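Local coordinates for nonsense-mediated mRNA decay protein 2 (Saccharomyces cerevisiae, PDB 4LUN) that takes part in nonsense-mediated decay of mRNAs with premature stop codons, its C-terminal part binding NAM7/UPF1, while this piece is the N-terminal MIF4G domain, at residues F48-L57 with D88-G99; K6-W17 with L152-D161. One frame throughout, in Å; residues are numbered along the deposited sequence.

Contact 1 of 2, residues F48-L57 with D88-G99; sequences FVKGSESSLL and DDVIAAVEIISG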
loop_
_atom_site.group_PDB
_atom_site.type_symbol
_atom_site.label_atom_id
_atom_site.label_comp_id
_atom_site.label_asym_id
_atom_site.label_seq_id
_atom_site.Cartn_x
_atom_site.Cartn_y
_atom_site.Cartn_z
ATOM N N PHE A 48 -3.829 -15.899 6.172
ATOM C CA PHE A 48 -5.074 -15.482 5.551
ATOM C C PHE A 48 -5.046 -15.873 4.076
ATOM O O PHE A 48 -4.481 -15.163 3.241
ATOM C CB PHE A 48 -5.300 -13.973 5.739
ATOM C CG PHE A 48 -5.370 -13.543 7.189
ATOM C CD1 PHE A 48 -5.637 -14.466 8.195
ATOM C CD2 PHE A 48 -5.167 -12.220 7.546
ATOM C CE1 PHE A 48 -5.697 -14.075 9.524
ATOM C CE2 PHE A 48 -5.232 -11.820 8.876
ATOM C CZ PHE A 48 -5.496 -12.748 9.866
ATOM N N VAL A 49 -5.628 -17.031 3.775
ATOM C CA VAL A 49 -5.730 -17.515 2.405
ATOM C C VAL A 49 -7.183 -17.837 2.097
ATOM O O VAL A 49 -8.021 -17.879 2.998
ATOM C CB VAL A 49 -4.872 -18.776 2.163
ATOM C CG1 VAL A 49 -3.402 -18.500 2.467
ATOM C CG2 VAL A 49 -5.391 -19.940 2.989
ATOM N N LYS A 50 -7.470 -18.065 0.821
ATOM C CA LYS A 50 -8.833 -18.288 0.357
ATOM C C LYS A 50 -9.492 -19.465 1.065
ATOM O O LYS A 50 -8.880 -20.523 1.222
ATOM C CB LYS A 50 -8.838 -18.514 -1.157
ATOM C CG LYS A 50 -10.103 -18.036 -1.845
ATOM C CD LYS A 50 -10.919 -19.188 -2.391
ATOM C CE LYS A 50 -12.064 -18.677 -3.252
ATOM N NZ LYS A 50 -11.567 -17.913 -4.434
ATOM N N GLY A 51 -10.735 -19.266 1.499
ATOM C CA GLY A 51 -11.509 -20.317 2.138
ATOM C C GLY A 51 -11.363 -20.389 3.648
ATOM O O GLY A 51 -12.268 -20.860 4.343
ATOM N N SER A 52 -10.226 -19.921 4.163
ATOM C CA SER A 52 -9.952 -19.973 5.598
ATOM C C SER A 52 -10.884 -19.065 6.404
ATOM O O SER A 52 -10.999 -19.203 7.622
ATOM C CB SER A 52 -8.489 -19.609 5.881
ATOM O OG SER A 52 -8.243 -18.233 5.657
ATOM N N GLU A 53 -11.547 -18.144 5.710
ATOM C CA GLU A 53 -12.419 -17.157 6.340
ATOM C C GLU A 53 -13.626 -17.766 7.062
ATOM O O GLU A 53 -13.921 -17.405 8.202
ATOM C CB GLU A 53 -12.898 -16.153 5.288
ATOM C CG GLU A 53 -12.510 -16.540 3.868
ATOM C CD GLU A 53 -13.567 -16.166 2.850
ATOM O OE1 GLU A 53 -14.767 -16.242 3.188
ATOM O OE2 GLU A 53 -13.196 -15.798 1.712
ATOM N N SER A 54 -14.320 -18.685 6.397
ATOM C CA SER A 54 -15.574 -19.224 6.923
ATOM C C SER A 54 -15.407 -20.002 8.229
ATOM O O SER A 54 -16.227 -19.883 9.143
ATOM C CB SER A 54 -16.272 -20.092 5.873
ATOM O OG SER A 54 -17.540 -19.556 5.531
ATOM N N SER A 55 -14.345 -20.793 8.316
ATOM C CA SER A 55 -14.077 -21.574 9.518
ATOM C C SER A 55 -13.783 -20.661 10.704
ATOM O O SER A 55 -14.273 -20.889 11.810
ATOM C CB SER A 55 -12.909 -22.536 9.286
ATOM O OG SER A 55 -12.456 -23.097 10.508
ATOM N N LEU A 56 -12.986 -19.624 10.461
ATOM C CA LEU A 56 -12.643 -18.658 11.501
ATOM C C LEU A 56 -13.856 -17.846 11.943
ATOM O O LEU A 56 -13.972 -17.479 13.114
ATOM C CB LEU A 56 -11.535 -17.722 11.011
ATOM C CG LEU A 56 -10.127 -18.312 10.949
ATOM C CD1 LEU A 56 -9.268 -17.567 9.934
ATOM C CD2 LEU A 56 -9.478 -18.266 12.322
ATOM N N LEU A 57 -14.758 -17.561 11.008
ATOM C CA LEU A 57 -15.959 -16.803 11.339
ATOM C C LEU A 57 -16.875 -17.609 12.254
ATOM O O LEU A 57 -17.578 -17.043 13.088
ATOM C CB LEU A 57 -16.708 -16.365 10.076
ATOM C CG LEU A 57 -16.064 -15.225 9.280
ATOM C CD1 LEU A 57 -16.940 -14.817 8.103
ATOM C CD2 LEU A 57 -15.784 -14.030 10.179
ATOM N N ASP A 88 -7.536 -13.374 -4.061
ATOM C CA ASP A 88 -8.424 -14.198 -3.239
ATOM C C ASP A 88 -8.000 -14.253 -1.774
ATOM O O ASP A 88 -8.846 -14.336 -0.877
ATOM C CB ASP A 88 -8.542 -15.609 -3.816
ATOM C CG ASP A 88 -9.477 -15.673 -5.007
ATOM O OD1 ASP A 88 -9.096 -16.288 -6.025
ATOM O OD2 ASP A 88 -10.595 -15.113 -4.921
ATOM N N ASP A 89 -6.695 -14.205 -1.535
ATOM C CA ASP A 89 -6.173 -14.196 -0.175
ATOM C C ASP A 89 -6.458 -12.858 0.511
ATOM O O ASP A 89 -6.793 -12.819 1.695
ATOM C CB ASP A 89 -4.677 -14.497 -0.171
ATOM C CG ASP A 89 -4.375 -15.936 -0.544
ATOM O OD1 ASP A 89 -5.308 -16.648 -0.975
ATOM O OD2 ASP A 89 -3.207 -16.354 -0.408
ATOM N N VAL A 90 -6.328 -11.769 -0.236
ATOM C CA VAL A 90 -6.693 -10.440 0.272
ATOM C C VAL A 90 -8.168 -10.374 0.703
ATOM O O VAL A 90 -8.489 -9.849 1.770
ATOM C CB VAL A 90 -6.356 -9.334 -0.768
ATOM C CG1 VAL A 90 -6.868 -7.989 -0.317
ATOM C CG2 VAL A 90 -4.851 -9.272 -1.007
ATOM N N ILE A 91 -9.064 -10.920 -0.112
ATOM C CA ILE A 91 -10.487 -10.937 0.239
ATOM C C ILE A 91 -10.748 -11.700 1.534
ATOM O O ILE A 91 -11.524 -11.254 2.384
ATOM C CB ILE A 91 -11.350 -11.527 -0.897
ATOM C CG1 ILE A 91 -11.616 -10.458 -1.949
ATOM C CG2 ILE A 91 -12.674 -12.051 -0.378
ATOM C CD1 ILE A 91 -11.441 -10.953 -3.355
ATOM N N ALA A 92 -10.098 -12.851 1.676
ATOM C CA ALA A 92 -10.202 -13.641 2.894
ATOM C C ALA A 92 -9.749 -12.826 4.100
ATOM O O ALA A 92 -10.413 -12.821 5.135
ATOM C CB ALA A 92 -9.382 -14.913 2.771
ATOM N N ALA A 93 -8.630 -12.125 3.957
ATOM C CA ALA A 93 -8.115 -11.296 5.045
ATOM C C ALA A 93 -9.122 -10.207 5.415
ATOM O O ALA A 93 -9.325 -9.912 6.594
ATOM C CB ALA A 93 -6.782 -10.677 4.663
ATOM N N VAL A 94 -9.752 -9.613 4.407
ATOM C CA VAL A 94 -10.743 -8.568 4.651
ATOM C C VAL A 94 -11.946 -9.094 5.448
ATOM O O VAL A 94 -12.404 -8.447 6.386
ATOM C CB VAL A 94 -11.232 -7.918 3.337
ATOM C CG1 VAL A 94 -12.434 -7.019 3.601
ATOM C CG2 VAL A 94 -10.099 -7.139 2.672
ATOM N N GLU A 95 -12.452 -10.266 5.075
ATOM C CA GLU A 95 -13.597 -10.848 5.774
ATOM C C GLU A 95 -13.259 -11.220 7.215
ATOM O O GLU A 95 -14.054 -10.999 8.125
ATOM C CB GLU A 95 -14.114 -12.080 5.032
ATOM C CG GLU A 95 -14.750 -11.779 3.685
ATOM C CD GLU A 95 -16.193 -11.319 3.795
ATOM O OE1 GLU A 95 -16.747 -11.294 4.920
ATOM O OE2 GLU A 95 -16.781 -10.993 2.744
ATOM N N ILE A 96 -12.077 -11.793 7.409
ATOM C CA ILE A 96 -11.599 -12.175 8.733
ATOM C C ILE A 96 -11.374 -10.966 9.642
ATOM O O ILE A 96 -11.803 -10.959 10.794
ATOM C CB ILE A 96 -10.301 -12.990 8.620
ATOM C CG1 ILE A 96 -10.579 -14.307 7.893
ATOM C CG2 ILE A 96 -9.692 -13.238 9.990
ATOM C CD1 ILE A 96 -9.330 -14.981 7.349
ATOM N N ILE A 97 -10.707 -9.941 9.131
ATOM C CA ILE A 97 -10.480 -8.738 9.928
ATOM C C ILE A 97 -11.801 -8.042 10.241
ATOM O O ILE A 97 -11.977 -7.533 11.338
ATOM C CB ILE A 97 -9.504 -7.753 9.246
ATOM C CG1 ILE A 97 -8.132 -8.406 9.060
ATOM C CG2 ILE A 97 -9.355 -6.472 10.067
ATOM C CD1 ILE A 97 -7.518 -8.890 10.350
ATOM N N SER A 98 -12.724 -8.026 9.282
ATOM C CA SER A 98 -14.041 -7.426 9.501
ATOM C C SER A 98 -14.793 -8.137 10.624
ATOM O O SER A 98 -15.421 -7.485 11.455
ATOM C CB SER A 98 -14.880 -7.433 8.222
ATOM O OG SER A 98 -14.330 -6.560 7.252
ATOM N N GLY A 99 -14.723 -9.465 10.643
ATOM C CA GLY A 99 -15.347 -10.250 11.699
ATOM C C GLY A 99 -14.782 -9.919 13.065
ATOM O O GLY A 99 -15.522 -9.720 14.029
#

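Contact 2 of 2, residues K6-W17 with L152-D161; sequences KKELHDLNTRAW and LVGVFRTLDD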
loop_
_atom_site.group_PDB
_atom_site.type_symbol
_atom_site.label_atom_id
_atom_site.label_comp_id
_atom_site.label_asym_id
_atom_site.label_seq_id
_atom_site.Cartn_x
_atom_site.Cartn_y
_atom_site.Cartn_z
ATOM N N LYS A 6 -18.652 -4.807 -0.316
ATOM C CA LYS A 6 -17.856 -3.772 0.339
ATOM C C LYS A 6 -18.760 -2.865 1.158
ATOM O O LYS A 6 -18.463 -2.545 2.310
ATOM C CB LYS A 6 -17.095 -2.924 -0.687
ATOM C CG LYS A 6 -15.811 -3.543 -1.211
ATOM C CD LYS A 6 -15.020 -2.517 -2.014
ATOM C CE LYS A 6 -13.684 -3.074 -2.471
ATOM N NZ LYS A 6 -13.797 -4.506 -2.860
ATOM N N LYS A 7 -19.875 -2.454 0.563
ATOM C CA LYS A 7 -20.804 -1.554 1.243
ATOM C C LYS A 7 -21.509 -2.233 2.422
ATOM O O LYS A 7 -21.721 -1.612 3.471
ATOM C CB LYS A 7 -21.793 -0.939 0.245
ATOM C CG LYS A 7 -21.126 0.016 -0.743
ATOM C CD LYS A 7 -22.106 0.572 -1.769
ATOM C CE LYS A 7 -21.784 0.062 -3.165
ATOM N NZ LYS A 7 -21.440 1.176 -4.095
ATOM N N GLU A 8 -21.858 -3.509 2.262
ATOM C CA GLU A 8 -22.427 -4.285 3.360
ATOM C C GLU A 8 -21.490 -4.304 4.565
ATOM O O GLU A 8 -21.908 -4.044 5.693
ATOM C CB GLU A 8 -22.680 -5.734 2.929
ATOM C CG GLU A 8 -23.870 -5.947 2.010
ATOM C CD GLU A 8 -24.093 -7.422 1.700
ATOM O OE1 GLU A 8 -23.652 -8.274 2.504
ATOM O OE2 GLU A 8 -24.702 -7.727 0.652
ATOM N N LEU A 9 -20.223 -4.629 4.316
ATOM C CA LEU A 9 -19.216 -4.675 5.371
ATOM C C LEU A 9 -18.959 -3.292 5.946
ATOM O O LEU A 9 -18.785 -3.143 7.158
ATOM C CB LEU A 9 -17.900 -5.235 4.831
ATOM C CG LEU A 9 -17.849 -6.743 4.581
ATOM C CD1 LEU A 9 -16.548 -7.116 3.890
ATOM C CD2 LEU A 9 -17.991 -7.505 5.891
ATOM N N HIS A 10 -18.905 -2.292 5.071
ATOM C CA HIS A 10 -18.701 -0.910 5.509
ATOM C C HIS A 10 -19.773 -0.498 6.515
ATOM O O HIS A 10 -19.470 0.098 7.550
ATOM C CB HIS A 10 -18.651 0.057 4.322
ATOM C CG HIS A 10 -18.131 1.412 4.683
ATOM N ND1 HIS A 10 -18.920 2.382 5.264
ATOM C CD2 HIS A 10 -16.895 1.953 4.569
ATOM C CE1 HIS A 10 -18.192 3.462 5.491
ATOM N NE2 HIS A 10 -16.958 3.221 5.083
ATOM N N ASP A 11 -21.024 -0.841 6.225
ATOM C CA ASP A 11 -22.121 -0.513 7.139
ATOM C C ASP A 11 -21.956 -1.205 8.493
ATOM O O ASP A 11 -22.080 -0.570 9.542
ATOM C CB ASP A 11 -23.478 -0.864 6.515
ATOM C CG ASP A 11 -24.653 -0.428 7.382
ATOM O OD1 ASP A 11 -24.499 0.531 8.171
ATOM O OD2 ASP A 11 -25.734 -1.042 7.269
ATOM N N LEU A 12 -21.658 -2.504 8.464
ATOM C CA LEU A 12 -21.408 -3.261 9.680
ATOM C C LEU A 12 -20.183 -2.751 10.433
ATOM O O LEU A 12 -20.209 -2.617 11.649
ATOM C CB LEU A 12 -21.224 -4.745 9.361
ATOM C CG LEU A 12 -22.461 -5.506 8.883
ATOM C CD1 LEU A 12 -22.068 -6.889 8.392
ATOM C CD2 LEU A 12 -23.488 -5.618 9.999
ATOM N N ASN A 13 -19.103 -2.469 9.710
ATOM C CA ASN A 13 -17.884 -2.032 10.370
ATOM C C ASN A 13 -18.040 -0.639 10.964
ATOM O O ASN A 13 -17.429 -0.312 11.976
ATOM C CB ASN A 13 -16.697 -2.114 9.397
ATOM C CG ASN A 13 -16.313 -3.549 9.083
ATOM O OD1 ASN A 13 -16.509 -4.440 9.910
ATOM N ND2 ASN A 13 -15.765 -3.785 7.890
ATOM N N THR A 14 -18.870 0.183 10.329
ATOM C CA THR A 14 -19.093 1.537 10.807
ATOM C C THR A 14 -19.942 1.472 12.081
ATOM O O THR A 14 -19.688 2.180 13.055
ATOM C CB THR A 14 -19.779 2.404 9.736
ATOM O OG1 THR A 14 -18.907 2.555 8.599
ATOM C CG2 THR A 14 -20.119 3.780 10.299
ATOM N N ARG A 15 -20.931 0.589 12.083
ATOM C CA ARG A 15 -21.744 0.384 13.282
ATOM C C ARG A 15 -20.905 -0.123 14.452
ATOM O O ARG A 15 -21.078 0.323 15.588
ATOM C CB ARG A 15 -22.917 -0.555 12.991
ATOM C CG ARG A 15 -23.953 0.074 12.071
ATOM C CD ARG A 15 -25.329 -0.511 12.282
ATOM N NE ARG A 15 -25.466 -1.845 11.712
ATOM C CZ ARG A 15 -25.921 -2.900 12.380
ATOM N NH1 ARG A 15 -26.278 -2.782 13.653
ATOM N NH2 ARG A 15 -26.017 -4.076 11.775
ATOM N N ALA A 16 -19.974 -1.035 14.177
ATOM C CA ALA A 16 -19.079 -1.529 15.216
ATOM C C ALA A 16 -18.196 -0.415 15.778
ATOM O O ALA A 16 -17.995 -0.340 16.991
ATOM C CB ALA A 16 -18.228 -2.698 14.708
ATOM N N TRP A 17 -17.680 0.452 14.906
ATOM C CA TRP A 17 -16.912 1.595 15.373
ATOM C C TRP A 17 -17.799 2.475 16.248
ATOM O O TRP A 17 -17.317 3.128 17.168
ATOM C CB TRP A 17 -16.343 2.413 14.214
ATOM C CG TRP A 17 -14.952 1.999 13.774
ATOM C CD1 TRP A 17 -14.579 1.594 12.524
ATOM C CD2 TRP A 17 -13.754 1.984 14.576
ATOM N NE1 TRP A 17 -13.235 1.312 12.501
ATOM C CE2 TRP A 17 -12.707 1.544 13.735
ATOM C CE3 TRP A 17 -13.477 2.289 15.912
ATOM C CZ2 TRP A 17 -11.391 1.403 14.202
ATOM C CZ3 TRP A 17 -12.167 2.145 16.369
ATOM C CH2 TRP A 17 -11.143 1.704 15.515
ATOM N N LEU A 152 -11.372 0.656 2.691
ATOM C CA LEU A 152 -12.598 0.778 1.906
ATOM C C LEU A 152 -13.795 0.082 2.563
ATOM O O LEU A 152 -14.951 0.404 2.266
ATOM C CB LEU A 152 -12.391 0.257 0.488
ATOM C CG LEU A 152 -11.492 1.134 -0.392
ATOM C CD1 LEU A 152 -11.112 0.376 -1.652
ATOM C CD2 LEU A 152 -12.188 2.454 -0.736
ATOM N N VAL A 153 -13.526 -0.866 3.447
ATOM C CA VAL A 153 -14.619 -1.487 4.204
ATOM C C VAL A 153 -14.801 -0.885 5.596
ATOM O O VAL A 153 -15.550 -1.410 6.407
ATOM C CB VAL A 153 -14.523 -3.044 4.263
ATOM C CG1 VAL A 153 -14.601 -3.624 2.856
ATOM C CG2 VAL A 153 -13.256 -3.492 4.981
ATOM N N GLY A 154 -14.138 0.231 5.867
ATOM C CA GLY A 154 -14.400 0.959 7.095
ATOM C C GLY A 154 -13.754 0.406 8.352
ATOM O O GLY A 154 -14.136 0.765 9.467
ATOM N N VAL A 155 -12.755 -0.451 8.187
ATOM C CA VAL A 155 -12.026 -0.960 9.345
ATOM C C VAL A 155 -10.917 0.012 9.744
ATOM O O VAL A 155 -10.846 0.463 10.895
ATOM C CB VAL A 155 -11.437 -2.350 9.054
ATOM C CG1 VAL A 155 -10.555 -2.807 10.215
ATOM C CG2 VAL A 155 -12.560 -3.346 8.819
ATOM N N PHE A 156 -10.055 0.325 8.781
ATOM C CA PHE A 156 -8.939 1.250 8.966
ATOM C C PHE A 156 -9.309 2.611 8.393
ATOM O O PHE A 156 -9.214 2.804 7.186
ATOM C CB PHE A 156 -7.729 0.762 8.177
ATOM C CG PHE A 156 -7.011 -0.418 8.775
ATOM C CD1 PHE A 156 -7.278 -0.866 10.058
ATOM C CD2 PHE A 156 -6.025 -1.062 8.036
ATOM C CE1 PHE A 156 -6.589 -1.947 10.590
ATOM C CE2 PHE A 156 -5.329 -2.143 8.559
ATOM C CZ PHE A 156 -5.609 -2.586 9.843
ATOM N N ARG A 157 -9.684 3.567 9.234
ATOM C CA ARG A 157 -10.243 4.816 8.729
ATOM C C ARG A 157 -9.377 6.045 8.913
ATOM O O ARG A 157 -9.211 6.831 7.983
ATOM C CB ARG A 157 -11.595 5.092 9.397
ATOM C CG ARG A 157 -12.493 3.866 9.468
ATOM C CD ARG A 157 -13.866 4.230 10.039
ATOM N NE ARG A 157 -13.809 4.629 11.445
ATOM C CZ ARG A 157 -14.865 5.060 12.129
ATOM N NH1 ARG A 157 -16.050 5.143 11.537
ATOM N NH2 ARG A 157 -14.743 5.414 13.400
ATOM N N THR A 158 -8.870 6.239 10.126
ATOM C CA THR A 158 -8.229 7.503 10.466
ATOM C C THR A 158 -7.351 7.333 11.696
ATOM O O THR A 158 -7.565 6.426 12.494
ATOM C CB THR A 158 -9.301 8.598 10.734
ATOM O OG1 THR A 158 -8.671 9.790 11.218
ATOM C CG2 THR A 158 -10.305 8.118 11.778
ATOM N N LEU A 159 -6.355 8.200 11.852
ATOM C CA LEU A 159 -5.545 8.168 13.058
ATOM C C LEU A 159 -6.395 8.507 14.270
ATOM O O LEU A 159 -6.031 8.183 15.394
ATOM C CB LEU A 159 -4.376 9.149 12.962
ATOM C CG LEU A 159 -3.301 8.823 11.925
ATOM C CD1 LEU A 159 -2.309 9.961 11.806
ATOM C CD2 LEU A 159 -2.571 7.525 12.274
ATOM N N ASP A 160 -7.530 9.155 14.043
ATOM C CA ASP A 160 -8.402 9.546 15.149
ATOM C C ASP A 160 -9.025 8.352 15.889
ATOM O O ASP A 160 -9.551 8.506 16.990
ATOM C CB ASP A 160 -9.502 10.498 14.664
ATOM C CG ASP A 160 -8.998 11.912 14.433
ATOM O OD1 ASP A 160 -7.873 12.226 14.877
ATOM O OD2 ASP A 160 -9.736 12.715 13.817
ATOM N N ASP A 161 -8.958 7.166 15.292
ATOM C CA ASP A 161 -9.519 5.957 15.892
ATOM C C ASP A 161 -8.528 5.275 16.820
ATOM O O ASP A 161 -8.894 4.368 17.572
ATOM C CB ASP A 161 -9.913 4.939 14.819
ATOM C CG ASP A 161 -11.167 5.326 14.059
ATOM O OD1 ASP A 161 -11.297 4.880 12.902
ATOM O OD2 ASP A 161 -12.024 6.054 14.607
HETATM O O HOH W 1 -17.134 4.662 8.775
#

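Contact 1 of 2, residues F48-L57 with D88-G99
Lys50 makes both polar links across this contact, one from its backbone and one from its side chain. Its amide N donates to Asp89 OD1 at 3.1 Å; the bond is bent, N-H...O 140°, and the N-H comes from above the carboxylate, 54° out of its plane. Its ammonium NZ forms a salt bridge with Asp88 OD2 at 3.0 Å, the two side chains lying side by side and the lysine bent at chi2 and chi4. Consecutive aspartates on helix 87-104 thus take up one residue of the incoming loop. Val49 O is satisfied within its own segment: Ser52 N and Ser52 OG both donate to it, OG at 2.7 Å in the carbonyl plane on a lone pair, which closes the type II turn Val49-Ser52. The same oxygen lies 3.3 Å from Ala92 CB.

One residue after the turn, Glu53 is a knob in a hole formed by Ile91, Ala92, Glu95 and Ile96. Its CG rests 3.7 Å from Ala92 CB, while the carboxylate of Glu95 is paired with Arg5. Phe48 points into the interface, its CD2 3.6 Å from Ala93 CB, and Ile96 CD1 touches both Phe48 CD1 (3.8 Å) and Leu56 CD1, in directions roughly at a right angle.

The axes of segments 52-57 and 88-99 run nearly parallel, 13° apart at a closest approach of 9.0 Å, a helix pair of the all-helical, HEAT-repeat MIF4G domain. Helix 69-81 packs against Phe48 through Val76, Cys79 and Leu80, and helix 34-44 against Leu56, whereas helix 130-152 meets Val90, Val94 and Ile97 of helix 87-104.

Contact 2 of 2, residues K6-W17 with L152-D161
With chi1 at -91°, Trp17 sets its indole N-H facing Val155 O and lays one ring face against Arg157, whose chain, extended at chi2, bends at chi3 to lay its guanidinium on that face. The planes are 2° apart and Arg157 CZ lies 3.8 Å from the centroid of the five-membered ring, a cation-pi stack. Asp161 holds the guanidinium side-on, NE to OD1 and NH2 to OD2, both met on the syn side; its CB covers the six-membered ring in a CH-pi contact, 4.0 Å from the centroid. In the ring plane, Trp17 NE1 donates to Val155 O at 3.0 Å with an N-H...O angle of 147°.

Helix 130-152 ends here in a Schellman motif, with Gly154 at positive phi as its C-prime residue, and helix 3-17 lies against this C-terminal end of helix 130-152, within the MIF4G domain. Asn13 ND2 gives Val153 O a 2.8 Å bond; the acceptor lies in the amide plane, while the donor stands above the carbonyl plane. His10 CA adds a C-H...O contact to the same oxygen at 3.3 Å, and Leu152 O sits at the edge of the His10 ring, 3.4 Å from CD2. Leu9 CB packs alongside Val153 CB. A water bridges Thr14 OG1, to which it donates, and Arg157 NH1, from which it accepts; Thr14 OG1 itself donates to His10 O.

Overall arrangement
The two contacts have centres about 16 Å apart and meet through helix 87-104. Contact 1 is nested in sequence within contact 2: helix 3-17 comes first, then residues 48-57 and 88-99, and last residues 152-161. Helix 87-104 packs on segment 48-57 and also touches segment 152-161, with Val94 CG1 3.9 Å from Val153 CG2 and Ile97 CG2 3.9 Å from Val155 CG1, and helix 3-17, with Ser98 CB 3.9 Å from Leu9 CD2. A probable hydrogen bond from Asn13 ND2 to Ser98 OG joins the contacts as well. In this all-helical, HEAT-repeat-like MIF4G domain, the N-terminal helix packs against helix 87-104 and the end of helix 130-152.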